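Local coordinates for protein putative alpha-L-fucosidase (Bacteroides thetaiotaomicron, PDB 3EYP) that probably hydrolyses alpha-L-fucosides as a glycoside hydrolase family 29 enzyme, joining a TIM-barrel-like domain to an F5/8 type C domain, at residues E152-Y157 with Y182-E187; N337-K342 with K443-I448; A24-G29 with G302-T307; D379-E384 with I408-A413. All blocks are in the same frame, centred on the assembly; numbering follows the deposited sequence.

Overall arrangement
Contacts 1 and 3 belong to the barrel-like fucosidase domain, contacts 2 and 4 to the F5/8 type C domain. Contact 1 joins two neighbouring outer helices; contact 3 sets the first barrel strand against the chain that leads into helix 306-323. Along the chain, contact 1 is nested within the loop that contact 3 closes, and contact 4 likewise within contact 2, which it touches through adjacent strands 380-385 and 447-454. Contacts 1, 3 and 4 are buried and apolar, held by methyl, thioether and aromatic groups. Contact 2, at a partly buried loop end of the sandwich, instead brings polar side-chain ends beside cysteine and proline.

Contact 1 of 4, residues E152-Y157 with Y182-E187; sequences ELMSDY and YKIVRE
No flat group takes part where M154 meets I184 and V185, and the rings of both segments lie away from the contact: Y157 has E152 O at its edge and in its plane, 3.5 Å from Y157 CD2, and makes a cation-pi contact with R107, while Y182 stacks with F203. The meeting of M154 with the two branched residues joins adjacent helices, 139-155 and 175-188, on the outside of a TIM-barrel-like alpha/beta domain. The three apolar residues pack between the two helices, with T163 of strand 162-164, which comes between them in sequence, touching M154 and V185; V185 also reaches I194 of the next strand.

M154 approaches V185 most nearly with its CG, which lies 4.2 Å from V185 CG2. Its first torsion sets CG beside the backbone N (chi1 -72°), and a second bend (chi2 -50°) brings the sulfur round beside V185 as well, with M154 SD 4.3 Å from V185 CG2. A long unbranched thioether suits this place because it can follow the space between helix and strand, whereas the beta-branched I184 and V185 each offer a CG2 methyl, the longer branch of I184 leading away from M154. At these separations the contact is loose van der Waals packing. The polar groups look elsewhere: E152 forms a salt bridge with K87, and M154 O accepts a hydrogen bond from Q189 NE2. The same M154 CG also meets the branch methyl of the isoleucine, 4.4 Å from I184 CG2.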
loop_
_atom_site.group_PDB
_atom_site.type_symbol
_atom_site.label_atom_id
_atom_site.label_comp_id
_atom_site.label_asym_id
_atom_site.label_seq_id
_atom_site.Cartn_x
_atom_site.Cartn_y
_atom_site.Cartn_z
ATOM N N GLU A 152 -3.075 11.872 22.485
ATOM C CA GLU A 152 -2.178 12.934 22.134
ATOM C C GLU A 152 -1.989 12.971 20.613
ATOM O O GLU A 152 -2.101 14.013 19.971
ATOM C CB GLU A 152 -0.795 12.795 22.855
ATOM C CG GLU A 152 -0.869 12.864 24.381
ATOM C CD GLU A 152 0.466 12.769 25.001
ATOM O OE1 GLU A 152 1.191 11.864 24.557
ATOM O OE2 GLU A 152 0.798 13.515 25.965
ATOM N N LEU A 153 -1.694 11.823 20.031
ATOM C CA LEU A 153 -1.269 11.781 18.611
ATOM C C LEU A 153 -2.426 12.013 17.652
ATOM O O LEU A 153 -2.259 12.508 16.494
ATOM C CB LEU A 153 -0.566 10.425 18.290
ATOM C CG LEU A 153 0.814 10.294 18.954
ATOM C CD1 LEU A 153 1.469 8.927 18.781
ATOM C CD2 LEU A 153 1.722 11.389 18.499
ATOM N N MET A 154 -3.607 11.673 18.136
ATOM C CA MET A 154 -4.859 11.783 17.314
ATOM C C MET A 154 -5.577 13.123 17.493
ATOM O O MET A 154 -6.545 13.444 16.769
ATOM C CB MET A 154 -5.853 10.648 17.635
ATOM C CG MET A 154 -5.473 9.214 17.131
ATOM S SD MET A 154 -4.979 8.951 15.401
ATOM C CE MET A 154 -3.210 8.779 15.689
ATOM N N SER A 155 -5.072 13.893 18.456
ATOM C CA SER A 155 -5.653 15.180 18.832
ATOM C C SER A 155 -4.814 16.388 18.461
ATOM O O SER A 155 -5.344 17.437 18.112
ATOM C CB SER A 155 -5.945 15.245 20.337
ATOM O OG SER A 155 -6.866 14.259 20.789
ATOM N N ASP A 156 -3.510 16.304 18.636
ATOM C CA ASP A 156 -2.713 17.530 18.704
ATOM C C ASP A 156 -1.748 17.697 17.524
ATOM O O ASP A 156 -0.943 18.615 17.495
ATOM C CB ASP A 156 -1.905 17.625 20.018
ATOM C CG ASP A 156 -2.793 17.577 21.284
ATOM O OD1 ASP A 156 -3.907 18.144 21.279
ATOM O OD2 ASP A 156 -2.355 16.947 22.282
ATOM N N TYR A 157 -1.836 16.777 16.588
ATOM C CA TYR A 157 -0.849 16.688 15.505
ATOM C C TYR A 157 -1.414 16.745 14.105
ATOM O O TYR A 157 -0.844 16.243 13.135
ATOM C CB TYR A 157 0.002 15.405 15.731
ATOM C CG TYR A 157 0.970 15.576 16.873
ATOM C CD1 TYR A 157 2.234 16.069 16.662
ATOM C CD2 TYR A 157 0.582 15.301 18.189
ATOM C CE1 TYR A 157 3.113 16.264 17.715
ATOM C CE2 TYR A 157 1.452 15.462 19.208
ATOM C CZ TYR A 157 2.718 15.940 18.975
ATOM O OH TYR A 157 3.598 16.140 20.036
ATOM N N TYR A 182 -9.473 1.789 19.085
ATOM C CA TYR A 182 -10.222 2.056 17.844
ATOM C C TYR A 182 -11.240 3.196 17.986
ATOM O O TYR A 182 -11.352 4.051 17.118
ATOM C CB TYR A 182 -10.946 0.782 17.435
ATOM C CG TYR A 182 -12.065 0.973 16.483
ATOM C CD1 TYR A 182 -11.810 1.170 15.138
ATOM C CD2 TYR A 182 -13.390 0.885 16.913
ATOM C CE1 TYR A 182 -12.830 1.284 14.250
ATOM C CE2 TYR A 182 -14.412 1.000 16.050
ATOM C CZ TYR A 182 -14.140 1.202 14.707
ATOM O OH TYR A 182 -15.183 1.336 13.811
ATOM N N LYS A 183 -11.915 3.232 19.128
ATOM C CA LYS A 183 -12.922 4.273 19.401
ATOM C C LYS A 183 -12.283 5.652 19.408
ATOM O O LYS A 183 -12.846 6.662 18.925
ATOM C CB LYS A 183 -13.658 4.000 20.744
ATOM C CG LYS A 183 -14.648 2.817 20.651
ATOM C CD LYS A 183 -15.455 2.581 21.954
ATOM C CE LYS A 183 -16.014 3.866 22.571
ATOM N NZ LYS A 183 -17.548 4.055 22.509
ATOM N N ILE A 184 -11.062 5.699 19.915
ATOM C CA ILE A 184 -10.314 6.963 19.922
ATOM C C ILE A 184 -9.990 7.399 18.536
ATOM O O ILE A 184 -10.248 8.530 18.151
ATOM C CB ILE A 184 -9.034 6.905 20.794
ATOM C CG1 ILE A 184 -9.458 6.761 22.254
ATOM C CG2 ILE A 184 -8.137 8.112 20.511
ATOM C CD1 ILE A 184 -8.529 5.955 23.119
ATOM N N VAL A 185 -9.378 6.502 17.796
ATOM C CA VAL A 185 -9.021 6.805 16.390
ATOM C C VAL A 185 -10.222 7.302 15.574
ATOM O O VAL A 185 -10.215 8.374 14.898
ATOM C CB VAL A 185 -8.255 5.609 15.694
ATOM C CG1 VAL A 185 -7.976 5.910 14.218
ATOM C CG2 VAL A 185 -6.870 5.283 16.425
ATOM N N ARG A 186 -11.294 6.542 15.692
ATOM C CA ARG A 186 -12.469 6.712 14.824
ATOM C C ARG A 186 -13.149 8.053 15.173
ATOM O O ARG A 186 -13.591 8.810 14.313
ATOM C CB ARG A 186 -13.401 5.524 15.005
ATOM C CG ARG A 186 -14.281 5.181 13.847
ATOM C CD ARG A 186 -13.568 4.377 12.742
ATOM N NE ARG A 186 -12.701 5.311 12.085
ATOM C CZ ARG A 186 -11.608 5.005 11.407
ATOM N NH1 ARG A 186 -11.246 3.735 11.184
ATOM N NH2 ARG A 186 -10.917 5.995 10.921
ATOM N N GLU A 187 -13.210 8.349 16.459
ATOM C CA GLU A 187 -13.826 9.599 16.915
ATOM C C GLU A 187 -13.026 10.832 16.530
ATOM O O GLU A 187 -13.538 11.816 15.992
ATOM C CB GLU A 187 -14.092 9.564 18.419
ATOM C CG GLU A 187 -14.385 10.962 18.965
ATOM C CD GLU A 187 -14.716 10.958 20.428
ATOM O OE1 GLU A 187 -13.867 11.417 21.229
ATOM O OE2 GLU A 187 -15.837 10.504 20.779
#

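Contact 2 of 4, residues N337-K342 with K443-I448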
loop_
_atom_site.group_PDB
_atom_site.type_symbol
_atom_site.label_atom_id
_atom_site.label_comp_id
_atom_site.label_asym_id
_atom_site.label_seq_id
_atom_site.Cartn_x
_atom_site.Cartn_y
_atom_site.Cartn_z
ATOM N N ASN A 337 -21.534 -7.935 -25.481
ATOM C CA ASN A 337 -22.078 -7.623 -24.164
ATOM C C ASN A 337 -21.847 -6.188 -23.722
ATOM O O ASN A 337 -21.201 -5.934 -22.705
ATOM C CB ASN A 337 -21.516 -8.596 -23.122
ATOM C CG ASN A 337 -22.255 -8.512 -21.795
ATOM O OD1 ASN A 337 -23.395 -8.010 -21.763
ATOM N ND2 ASN A 337 -21.597 -8.954 -20.674
ATOM N N VAL A 338 -22.379 -5.243 -24.483
ATOM C CA VAL A 338 -22.228 -3.830 -24.160
ATOM C C VAL A 338 -23.505 -3.335 -23.540
ATOM O O VAL A 338 -24.600 -3.463 -24.100
ATOM C CB VAL A 338 -21.918 -2.990 -25.377
ATOM C CG1 VAL A 338 -21.766 -1.514 -24.974
ATOM C CG2 VAL A 338 -20.666 -3.495 -26.066
ATOM N N ARG A 339 -23.387 -2.769 -22.356
ATOM C CA ARG A 339 -24.582 -2.330 -21.645
ATOM C C ARG A 339 -25.333 -1.177 -22.368
ATOM O O ARG A 339 -26.558 -1.089 -22.342
ATOM C CB ARG A 339 -24.248 -1.902 -20.242
ATOM C CG ARG A 339 -25.443 -1.577 -19.440
ATOM C CD ARG A 339 -25.000 -1.426 -18.031
ATOM N NE ARG A 339 -26.072 -1.450 -17.045
ATOM C CZ ARG A 339 -26.408 -2.504 -16.306
ATOM N NH1 ARG A 339 -25.775 -3.647 -16.438
ATOM N NH2 ARG A 339 -27.380 -2.393 -15.415
ATOM N N GLY A 340 -24.568 -0.281 -22.956
ATOM C CA GLY A 340 -25.093 0.979 -23.464
ATOM C C GLY A 340 -24.019 1.923 -23.902
ATOM O O GLY A 340 -22.840 1.719 -23.622
ATOM N N ALA A 341 -24.421 2.969 -24.614
ATOM C CA ALA A 341 -23.441 3.925 -25.145
ATOM C C ALA A 341 -22.676 4.607 -24.009
ATOM O O ALA A 341 -21.477 4.855 -24.090
ATOM C CB ALA A 341 -24.128 4.955 -26.084
ATOM N N LYS A 342 -23.384 4.836 -22.922
ATOM C CA LYS A 342 -22.783 5.401 -21.707
ATOM C C LYS A 342 -21.624 4.537 -21.189
ATOM O O LYS A 342 -20.723 5.011 -20.475
ATOM C CB LYS A 342 -23.810 5.463 -20.589
ATOM C CG LYS A 342 -23.514 6.483 -19.583
ATOM C CD LYS A 342 -24.781 6.973 -18.936
ATOM C CE LYS A 342 -24.991 6.370 -17.561
ATOM N NZ LYS A 342 -24.395 7.246 -16.481
ATOM N N LYS A 443 -18.783 -13.084 -11.161
ATOM C CA LYS A 443 -19.937 -13.113 -10.283
ATOM C C LYS A 443 -21.009 -12.127 -10.767
ATOM O O LYS A 443 -22.180 -12.206 -10.367
ATOM C CB LYS A 443 -19.555 -12.707 -8.876
ATOM C CG LYS A 443 -18.607 -13.656 -8.224
ATOM C CD LYS A 443 -18.089 -13.062 -6.929
ATOM C CE LYS A 443 -19.169 -13.021 -5.862
ATOM N NZ LYS A 443 -18.841 -12.100 -4.761
ATOM N N ALA A 444 -20.576 -11.205 -11.620
ATOM C CA ALA A 444 -21.494 -10.243 -12.237
ATOM C C ALA A 444 -20.962 -9.667 -13.546
ATOM O O ALA A 444 -19.827 -9.869 -13.930
ATOM C CB ALA A 444 -21.881 -9.114 -11.266
ATOM N N CYS A 445 -21.832 -8.958 -14.238
ATOM C CA CYS A 445 -21.453 -8.383 -15.531
ATOM C C CYS A 445 -20.236 -7.499 -15.279
ATOM O O CYS A 445 -20.148 -6.895 -14.242
ATOM C CB CYS A 445 -22.563 -7.581 -16.180
ATOM S SG CYS A 445 -23.154 -6.218 -15.254
ATOM N N PRO A 446 -19.317 -7.420 -16.224
ATOM C CA PRO A 446 -18.087 -6.607 -16.051
ATOM C C PRO A 446 -18.324 -5.121 -15.905
ATOM O O PRO A 446 -19.266 -4.555 -16.453
ATOM C CB PRO A 446 -17.307 -6.855 -17.332
ATOM C CG PRO A 446 -18.245 -7.506 -18.283
ATOM C CD PRO A 446 -19.361 -8.114 -17.518
ATOM N N ALA A 447 -17.432 -4.510 -15.150
ATOM C CA ALA A 447 -17.376 -3.050 -14.980
ATOM C C ALA A 447 -15.922 -2.628 -14.897
ATOM O O ALA A 447 -15.288 -2.835 -13.859
ATOM C CB ALA A 447 -18.115 -2.645 -13.717
ATOM N N ILE A 448 -15.393 -2.157 -16.028
ATOM C CA ILE A 448 -13.954 -1.914 -16.203
ATOM C C ILE A 448 -13.624 -0.467 -16.609
ATOM O O ILE A 448 -14.067 0.057 -17.668
ATOM C CB ILE A 448 -13.366 -2.918 -17.217
ATOM C CG1 ILE A 448 -13.593 -4.356 -16.690
ATOM C CG2 ILE A 448 -11.839 -2.633 -17.469
ATOM C CD1 ILE A 448 -13.665 -5.432 -17.752
#
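C445 is the first residue of 443-448 to meet the 337-342 loop: its SG lies 3.9 Å from R339 NH1. With chi1 at 60°, the sulfur sits between the backbone N and the carbonyl carbon of its own residue. The arginine reaches it through a chain extended from CG to NE, and its charged end is fixed by other partners, NH2 by a salt bridge with D361 and NH1 by a hydrogen bond to G359 O. The sulfur, itself hydrogen-bonded elsewhere, is a van der Waals neighbour of a guanidinium held by other partners.

Next comes P446, whose CD is 4.0 Å from N337 ND2, the two side chains crossing at a slant. The N337 amide is gripped on both its ends: OD1 receives K360 N, while ND2 donates to E363 O and K365 O. Asparagine also suits the left-handed backbone at this point of the loop (phi/psi 60°/61°).

A447 and I448 then begin a strand of the beta-sandwich F5/8 type C domain. P446 packs on F357 and on I439 of strand 434-442, and strand 447-454 runs antiparallel between strands 357-358 and 380-385.

Contact 3 of 4, residues A24-G29 with G302-T307; sequences AFFHFG and GLIHST
The ring of F26 meets the end of I304, with F26 CE1 3.9 Å and F26 CD1 4.0 Å from I304 CD1, and the two side chains cross at about a right angle. This is the tight part of the contact. Chi1 of -53° and chi2 of -51° fold the isoleucine back so that its terminal methyl reaches the ring obliquely. Both residues also pack on W59 of helix 56-65, and I304 touches P298 as well.

The second touch is slighter: F28 CZ stands 4.2 Å from G302 CA. Glycine suits this position, since its positive-phi backbone would press a side chain against the preceding carbonyl oxygen, and its bare CA is what F28 CZ rests against. Toward solvent the chain opens out, L303 turning its side chain away from strand 22-26, and H305 taking the N-cap position ahead of the exposed S306.

Strand 22-26 is the first of the barrel-like domain, and helix 306-323 follows the last barrel strand, so the contact joins the two ends of the fold. Just past the end of the strand, H27 points the other way and bonds to N295 and to a glycerol, consistent with a pocket at the barrel mouth.

Since only carbon atoms meet here, cohesion comes from dispersion and the exclusion of water, while nearby backbone oxygens are satisfied separately: G302 O by W59 NE1 and I304 O by Q58 NE2.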
loop_
_atom_site.group_PDB
_atom_site.type_symbol
_atom_site.label_atom_id
_atom_site.label_comp_id
_atom_site.label_asym_id
_atom_site.label_seq_id
_atom_site.Cartn_x
_atom_site.Cartn_y
_atom_site.Cartn_z
ATOM N N ALA A 24 4.878 6.102 1.977
ATOM C CA ALA A 24 6.203 5.906 2.604
ATOM C C ALA A 24 6.147 5.485 4.073
ATOM O O ALA A 24 5.301 5.891 4.805
ATOM C CB ALA A 24 7.096 7.134 2.437
ATOM N N PHE A 25 7.091 4.610 4.459
ATOM C CA PHE A 25 7.311 4.260 5.858
ATOM C C PHE A 25 8.626 4.954 6.218
ATOM O O PHE A 25 9.483 5.093 5.386
ATOM C CB PHE A 25 7.581 2.755 6.009
ATOM C CG PHE A 25 6.707 2.037 6.998
ATOM C CD1 PHE A 25 6.090 2.692 8.059
ATOM C CD2 PHE A 25 6.539 0.640 6.878
ATOM C CE1 PHE A 25 5.357 2.018 8.933
ATOM C CE2 PHE A 25 5.786 -0.048 7.775
ATOM C CZ PHE A 25 5.174 0.617 8.789
ATOM N N PHE A 26 8.709 5.448 7.430
ATOM C CA PHE A 26 9.916 6.084 7.959
ATOM C C PHE A 26 10.196 5.464 9.301
ATOM O O PHE A 26 9.603 5.850 10.320
ATOM C CB PHE A 26 9.768 7.597 8.141
ATOM C CG PHE A 26 9.687 8.375 6.848
ATOM C CD1 PHE A 26 10.626 8.225 5.891
ATOM C CD2 PHE A 26 8.654 9.273 6.636
ATOM C CE1 PHE A 26 10.555 8.913 4.724
ATOM C CE2 PHE A 26 8.578 9.980 5.458
ATOM C CZ PHE A 26 9.501 9.785 4.496
ATOM N N HIS A 27 11.068 4.462 9.289
ATOM C CA HIS A 27 11.498 3.781 10.495
ATOM C C HIS A 27 12.738 4.514 11.057
ATOM O O HIS A 27 13.817 4.480 10.477
ATOM C CB HIS A 27 11.872 2.317 10.258
ATOM C CG HIS A 27 10.710 1.386 10.293
ATOM N ND1 HIS A 27 9.739 1.400 9.318
ATOM C CD2 HIS A 27 10.327 0.447 11.205
ATOM C CE1 HIS A 27 8.809 0.506 9.623
ATOM N NE2 HIS A 27 9.141 -0.095 10.752
ATOM N N PHE A 28 12.485 5.198 12.157
ATOM C CA PHE A 28 13.457 6.090 12.806
ATOM C C PHE A 28 13.174 6.140 14.302
ATOM O O PHE A 28 12.012 6.191 14.772
ATOM C CB PHE A 28 13.345 7.466 12.174
ATOM C CG PHE A 28 14.305 8.520 12.717
ATOM C CD1 PHE A 28 15.693 8.411 12.493
ATOM C CD2 PHE A 28 13.784 9.687 13.267
ATOM C CE1 PHE A 28 16.546 9.409 12.903
ATOM C CE2 PHE A 28 14.638 10.718 13.709
ATOM C CZ PHE A 28 16.003 10.592 13.543
ATOM N N GLY A 29 14.251 6.107 15.034
ATOM C CA GLY A 29 14.159 6.208 16.476
ATOM C C GLY A 29 15.460 5.925 17.177
ATOM O O GLY A 29 16.542 6.107 16.647
ATOM N N GLY A 302 19.549 12.291 10.541
ATOM C CA GLY A 302 18.113 12.495 10.388
ATOM C C GLY A 302 17.697 12.791 8.953
ATOM O O GLY A 302 16.750 13.565 8.698
ATOM N N LEU A 303 18.421 12.178 8.045
ATOM C CA LEU A 303 18.236 12.325 6.575
ATOM C C LEU A 303 18.065 11.041 5.826
ATOM O O LEU A 303 18.603 10.004 6.217
ATOM C CB LEU A 303 19.420 13.034 5.921
ATOM C CG LEU A 303 19.765 14.451 6.458
ATOM C CD1 LEU A 303 21.240 14.693 6.050
ATOM C CD2 LEU A 303 18.818 15.541 5.985
ATOM N N ILE A 304 17.291 11.125 4.734
ATOM C CA ILE A 304 17.119 9.971 3.847
ATOM C C ILE A 304 18.346 9.931 2.985
ATOM O O ILE A 304 18.779 10.962 2.471
ATOM C CB ILE A 304 15.843 10.037 2.951
ATOM C CG1 ILE A 304 14.606 10.272 3.763
ATOM C CG2 ILE A 304 15.667 8.703 2.167
ATOM C CD1 ILE A 304 14.372 9.404 4.908
ATOM N N HIS A 305 18.936 8.740 2.866
ATOM C CA HIS A 305 20.115 8.523 2.027
ATOM C C HIS A 305 19.824 8.779 0.537
ATOM O O HIS A 305 18.743 8.486 -0.040
ATOM C CB HIS A 305 20.734 7.117 2.261
ATOM C CG HIS A 305 22.048 6.896 1.586
ATOM N ND1 HIS A 305 23.178 7.634 1.896
ATOM C CD2 HIS A 305 22.429 5.985 0.665
ATOM C CE1 HIS A 305 24.178 7.221 1.133
ATOM N NE2 HIS A 305 23.756 6.207 0.397
ATOM N N SER A 306 20.848 9.280 -0.092
ATOM C CA SER A 306 20.800 9.580 -1.531
ATOM C C SER A 306 20.389 8.440 -2.419
ATOM O O SER A 306 19.577 8.569 -3.323
ATOM C CB SER A 306 22.137 10.158 -2.022
ATOM O OG SER A 306 23.293 9.365 -1.774
ATOM N N THR A 307 20.958 7.284 -2.173
ATOM C CA THR A 307 20.641 6.139 -3.047
ATOM C C THR A 307 19.162 5.802 -2.960
ATOM O O THR A 307 18.472 5.578 -3.955
ATOM C CB THR A 307 21.516 4.944 -2.723
ATOM O OG1 THR A 307 22.865 5.356 -2.830
ATOM C CG2 THR A 307 21.263 3.795 -3.698
#

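Contact 4 of 4, residues D379-E384 with I408-A413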
loop_
_atom_site.group_PDB
_atom_site.type_symbol
_atom_site.label_atom_id
_atom_site.label_comp_id
_atom_site.label_asym_id
_atom_site.label_seq_id
_atom_site.Cartn_x
_atom_site.Cartn_y
_atom_site.Cartn_z
ATOM N N ASP A 379 4.924 -4.795 -24.193
ATOM C CA ASP A 379 5.471 -5.765 -23.255
ATOM C C ASP A 379 4.919 -5.616 -21.810
ATOM O O ASP A 379 5.509 -6.067 -20.858
ATOM C CB ASP A 379 7.008 -5.671 -23.246
ATOM C CG ASP A 379 7.543 -4.304 -22.785
ATOM O OD1 ASP A 379 6.749 -3.404 -22.406
ATOM O OD2 ASP A 379 8.799 -4.112 -22.822
ATOM N N CYS A 380 3.783 -4.959 -21.706
ATOM C CA CYS A 380 3.114 -4.681 -20.422
ATOM C C CYS A 380 1.662 -4.341 -20.719
ATOM O O CYS A 380 1.371 -3.772 -21.745
ATOM C CB CYS A 380 3.804 -3.470 -19.730
ATOM S SG CYS A 380 3.208 -3.150 -18.067
ATOM N N LEU A 381 0.769 -4.737 -19.829
ATOM C CA LEU A 381 -0.630 -4.357 -19.891
ATOM C C LEU A 381 -1.201 -4.218 -18.482
ATOM O O LEU A 381 -0.632 -4.718 -17.489
ATOM C CB LEU A 381 -1.501 -5.317 -20.714
ATOM C CG LEU A 381 -1.543 -6.788 -20.291
ATOM C CD1 LEU A 381 -2.570 -7.008 -19.152
ATOM C CD2 LEU A 381 -1.777 -7.726 -21.482
ATOM N N MET A 382 -2.303 -3.481 -18.443
ATOM C CA MET A 382 -2.970 -3.093 -17.184
ATOM C C MET A 382 -4.478 -3.009 -17.374
ATOM O O MET A 382 -4.998 -2.613 -18.430
ATOM C CB MET A 382 -2.467 -1.716 -16.742
ATOM C CG MET A 382 -3.056 -1.163 -15.399
ATOM S SD MET A 382 -2.030 0.272 -14.775
ATOM C CE MET A 382 -2.620 1.542 -15.830
ATOM N N ILE A 383 -5.169 -3.387 -16.321
ATOM C CA ILE A 383 -6.605 -3.421 -16.308
ATOM C C ILE A 383 -7.083 -3.006 -14.911
ATOM O O ILE A 383 -6.475 -3.376 -13.909
ATOM C CB ILE A 383 -7.096 -4.853 -16.744
ATOM C CG1 ILE A 383 -8.601 -4.888 -16.999
ATOM C CG2 ILE A 383 -6.735 -5.964 -15.735
ATOM C CD1 ILE A 383 -8.968 -6.119 -17.794
ATOM N N GLU A 384 -8.122 -2.182 -14.894
ATOM C CA GLU A 384 -8.706 -1.581 -13.668
ATOM C C GLU A 384 -10.209 -1.716 -13.611
ATOM O O GLU A 384 -10.930 -1.314 -14.506
ATOM C CB GLU A 384 -8.342 -0.090 -13.560
ATOM C CG GLU A 384 -6.849 0.164 -13.557
ATOM C CD GLU A 384 -6.484 1.642 -13.665
ATOM O OE1 GLU A 384 -7.354 2.497 -13.922
ATOM O OE2 GLU A 384 -5.301 1.964 -13.487
ATOM N N ILE A 408 -3.328 -15.271 -30.919
ATOM C CA ILE A 408 -2.143 -15.809 -30.255
ATOM C C ILE A 408 -2.272 -15.474 -28.783
ATOM O O ILE A 408 -2.621 -14.358 -28.419
ATOM C CB ILE A 408 -0.826 -15.211 -30.826
ATOM C CG1 ILE A 408 -0.699 -15.528 -32.313
ATOM C CG2 ILE A 408 0.405 -15.763 -30.121
ATOM C CD1 ILE A 408 -1.007 -14.311 -33.204
ATOM N N THR A 409 -2.040 -16.464 -27.945
ATOM C CA THR A 409 -2.203 -16.254 -26.516
ATOM C C THR A 409 -0.966 -15.556 -25.994
ATOM O O THR A 409 0.093 -15.597 -26.600
ATOM C CB THR A 409 -2.437 -17.534 -25.712
ATOM O OG1 THR A 409 -1.192 -18.249 -25.552
ATOM C CG2 THR A 409 -3.531 -18.390 -26.335
ATOM N N ILE A 410 -1.151 -14.868 -24.877
ATOM C CA ILE A 410 -0.056 -14.242 -24.150
ATOM C C ILE A 410 0.137 -15.040 -22.873
ATOM O O ILE A 410 -0.724 -15.033 -22.017
ATOM C CB ILE A 410 -0.358 -12.763 -23.808
ATOM C CG1 ILE A 410 -0.536 -11.938 -25.102
ATOM C CG2 ILE A 410 0.808 -12.179 -23.011
ATOM C CD1 ILE A 410 -1.050 -10.520 -24.900
ATOM N N PRO A 411 1.256 -15.764 -22.749
ATOM C CA PRO A 411 1.418 -16.730 -21.671
ATOM C C PRO A 411 1.152 -16.189 -20.311
ATOM O O PRO A 411 0.626 -16.901 -19.480
ATOM C CB PRO A 411 2.882 -17.116 -21.773
ATOM C CG PRO A 411 3.201 -17.003 -23.238
ATOM C CD PRO A 411 2.383 -15.811 -23.701
ATOM N N GLU A 412 1.531 -14.931 -20.102
ATOM C CA GLU A 412 1.497 -14.305 -18.769
ATOM C C GLU A 412 0.117 -13.701 -18.470
ATOM O O GLU A 412 -0.186 -13.254 -17.348
ATOM C CB GLU A 412 2.619 -13.216 -18.646
ATOM C CG GLU A 412 4.097 -13.650 -18.999
ATOM C CD GLU A 412 4.428 -13.499 -20.502
ATOM O OE1 GLU A 412 3.490 -13.548 -21.306
ATOM O OE2 GLU A 412 5.629 -13.337 -20.903
ATOM N N ALA A 413 -0.724 -13.691 -19.493
ATOM C CA ALA A 413 -2.051 -13.080 -19.412
ATOM C C ALA A 413 -3.149 -13.999 -19.877
ATOM O O ALA A 413 -4.052 -13.579 -20.587
ATOM C CB ALA A 413 -2.106 -11.744 -20.218
#
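L381 points one methyl branch, CD2, between two residues of 408-413: A413 CB is 4.2 Å from L381 CD2, and I410 CD1 is 4.5 Å from the same atom. The leucine reaches them from its strand with CG tucked between backbone N and carbonyl carbon (chi1 58°), and chi2 of 83° then puts CD2 ahead of CD1, leaving L381 CD1 4.9 Å from A413 CB. I410 comes from across with an extended chain (chi2 171°), its delta methyl leading, whereas the alanine brings a short methyl directly from the backbone. Small A413 and long I410 thus let one branch fit against both.

Their placing depends on the turn: A413 N donates to I410 O at 2.9 Å, bringing the two residues' side chains to the same flank. In the beta sandwich of the F5/8 type C domain, L381 belongs to one sheet, and strand 408-409, just before the turn, is the edge of the other. Leucine fits such an interlayer position, where V398 of strand 393-401 and V425 and V453 of its own sheet also touch it. Nearby, D379 and C380 both face Y454 in a classic beta bulge, and D379 OD2 forms a salt bridge with K455.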